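Uncharacterized protein (Streptococcus mutans, PDB 3L7Y) binds a magnesium ion and is probably a phosphatase of the haloacid dehalogenase-like hydrolase type. Local coordinates at residues Q61-Q66 and G291-I296. Sequence-based numbering, arbitrary orientation.
Sequences QRILKQ and GVLDVI
I63 reaches across to L293 and I296, an apolar contact that packs two helices of the Rossmann-like core of a haloacid dehalogenase-type hydrolase against each other: helix 57-69, which comes after strand 39-42 and the short helix 44-48, and the C-terminal helix 291-301. Walking along 61-66, the side chain of Q61 lies on D91. R62 skirts the contact; its NH2 forms a salt bridge with OD1 of D297, the residue that follows I296, so a salt bridge lies beside the apolar contact. I63 then does all the touching for this segment. Its branches split the work: CG1 is anti to the carbonyl carbon (chi1 -71°) and carries CD1 out along an extended chain, while CG2 stands anti to the backbone N. CD1 ends against L293, 3.8 Å from its CB and 3.9 Å from its CD2, lodged where the leucine side chain leaves its backbone. CG2 meets CG2 of I296 methyl to methyl. L64 packs on C92, Q95 and L96.

On the far helix, L293 also packs on R59 and F60 of helix 57-69 and on F48 of helix 44-48, and I296 on L67 of helix 57-69, so the two long helices touch over more than these three residues. V292 and V295 rest on F250 of strand 247-251, tying the same helix to the sheet. All three touching residues are buried, and the I296 side chain lies about 12 Å from that of D43, a magnesium ligand. The tightest approach is I63 CG2 to I296 CG2, at 3.5 Å.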
loop_
_atom_site.group_PDB
_atom_site.type_symbol
_atom_site.label_atom_id
_atom_site.label_comp_id
_atom_site.label_asym_id
_atom_site.label_seq_id
_atom_site.Cartn_x
_atom_site.Cartn_y
_atom_site.Cartn_z
ATOM N N GLN A 61 5.798 -13.489 15.516
ATOM C CA GLN A 61 6.136 -12.839 16.771
ATOM C C GLN A 61 7.514 -13.286 17.275
ATOM O O GLN A 61 8.248 -12.502 17.868
ATOM C CB GLN A 61 5.030 -13.050 17.819
ATOM C CG GLN A 61 3.791 -12.198 17.533
ATOM C CD GLN A 61 2.674 -12.386 18.539
ATOM O OE1 GLN A 61 2.247 -13.511 18.806
ATOM N NE2 GLN A 61 2.178 -11.275 19.090
ATOM N N ARG A 62 7.867 -14.544 17.024
ATOM C CA ARG A 62 9.177 -15.048 17.414
ATOM C C ARG A 62 10.259 -14.412 16.540
ATOM O O ARG A 62 11.351 -14.083 17.009
ATOM C CB ARG A 62 9.214 -16.578 17.307
ATOM C CG ARG A 62 10.344 -17.233 18.088
ATOM C CD ARG A 62 11.592 -17.427 17.238
ATOM N NE ARG A 62 11.326 -18.280 16.080
ATOM C CZ ARG A 62 11.578 -18.439 14.782
ATOM N NH1 ARG A 62 11.207 -19.144 13.720
ATOM N NH2 ARG A 62 12.016 -17.439 14.026
ATOM N N ILE A 63 9.952 -14.243 15.260
ATOM C CA ILE A 63 10.858 -13.540 14.363
ATOM C C ILE A 63 11.018 -12.094 14.818
ATOM O O ILE A 63 12.122 -11.559 14.836
ATOM C CB ILE A 63 10.371 -13.609 12.918
ATOM C CG1 ILE A 63 10.553 -15.025 12.378
ATOM C CG2 ILE A 63 11.132 -12.629 12.042
ATOM C CD1 ILE A 63 10.161 -15.167 10.915
ATOM N N LEU A 64 9.919 -11.486 15.244
ATOM C CA LEU A 64 9.919 -10.076 15.603
ATOM C C LEU A 64 10.840 -9.851 16.801
ATOM O O LEU A 64 11.578 -8.866 16.856
ATOM C CB LEU A 64 8.491 -9.624 15.944
ATOM C CG LEU A 64 8.011 -8.237 15.529
ATOM C CD1 LEU A 64 7.061 -7.667 16.606
ATOM C CD2 LEU A 64 9.174 -7.278 15.235
ATOM N N LYS A 65 10.773 -10.760 17.773
ATOM C CA LYS A 65 11.638 -10.685 18.941
ATOM C C LYS A 65 13.092 -10.729 18.503
ATOM O O LYS A 65 13.939 -10.020 19.045
ATOM C CB LYS A 65 11.342 -11.837 19.904
ATOM C CG LYS A 65 12.546 -12.294 20.723
ATOM N N GLN A 66 13.372 -11.546 17.524
ATOM C CA GLN A 66 14.719 -11.615 17.030
ATOM C C GLN A 66 15.170 -10.366 16.338
ATOM O O GLN A 66 16.230 -9.891 16.601
ATOM C CB GLN A 66 14.847 -12.798 16.148
ATOM C CG GLN A 66 14.618 -13.994 16.930
ATOM C CD GLN A 66 15.473 -15.027 16.478
ATOM O OE1 GLN A 66 15.005 -16.028 15.953
ATOM N NE2 GLN A 66 16.767 -14.799 16.601
ATOM N N GLY A 291 6.282 -17.109 2.344
ATOM C CA GLY A 291 7.474 -16.730 1.607
ATOM C C GLY A 291 8.300 -15.660 2.293
ATOM O O GLY A 291 9.531 -15.667 2.221
ATOM N N VAL A 292 7.625 -14.724 2.948
ATOM C CA VAL A 292 8.312 -13.637 3.633
ATOM C C VAL A 292 9.051 -14.108 4.887
ATOM O O VAL A 292 10.213 -13.775 5.083
ATOM C CB VAL A 292 7.327 -12.501 4.029
ATOM C CG1 VAL A 292 7.996 -11.540 4.975
ATOM C CG2 VAL A 292 6.819 -11.760 2.788
ATOM N N LEU A 293 8.367 -14.850 5.754
ATOM C CA LEU A 293 8.973 -15.276 7.015
ATOM C C LEU A 293 10.088 -16.267 6.719
ATOM O O LEU A 293 11.093 -16.335 7.429
ATOM C CB LEU A 293 7.936 -15.902 7.946
ATOM C CG LEU A 293 6.761 -14.985 8.315
ATOM C CD1 LEU A 293 5.851 -15.693 9.286
ATOM C CD2 LEU A 293 7.232 -13.656 8.912
ATOM N N ASP A 294 9.904 -17.029 5.652
ATOM C CA ASP A 294 10.896 -18.031 5.259
ATOM C C ASP A 294 12.224 -17.351 4.960
ATOM O O ASP A 294 13.279 -17.774 5.448
ATOM C CB ASP A 294 10.403 -18.818 4.051
ATOM C CG ASP A 294 11.477 -19.700 3.452
ATOM O OD1 ASP A 294 11.687 -19.610 2.222
ATOM O OD2 ASP A 294 12.117 -20.469 4.210
ATOM N N VAL A 295 12.172 -16.300 4.156
ATOM C CA VAL A 295 13.367 -15.546 3.795
ATOM C C VAL A 295 13.969 -14.894 5.028
ATOM O O VAL A 295 15.178 -14.894 5.196
ATOM C CB VAL A 295 13.055 -14.471 2.732
ATOM C CG1 VAL A 295 14.231 -13.507 2.565
ATOM C CG2 VAL A 295 12.699 -15.133 1.411
ATOM N N ILE A 296 13.123 -14.361 5.905
ATOM C CA ILE A 296 13.618 -13.706 7.107
ATOM C C ILE A 296 14.298 -14.684 8.063
ATOM O O ILE A 296 15.365 -14.375 8.585
ATOM C CB ILE A 296 12.514 -12.933 7.871
ATOM C CG1 ILE A 296 11.876 -11.864 6.978
ATOM C CG2 ILE A 296 13.100 -12.298 9.123
ATOM C CD1 ILE A 296 10.611 -11.218 7.620
#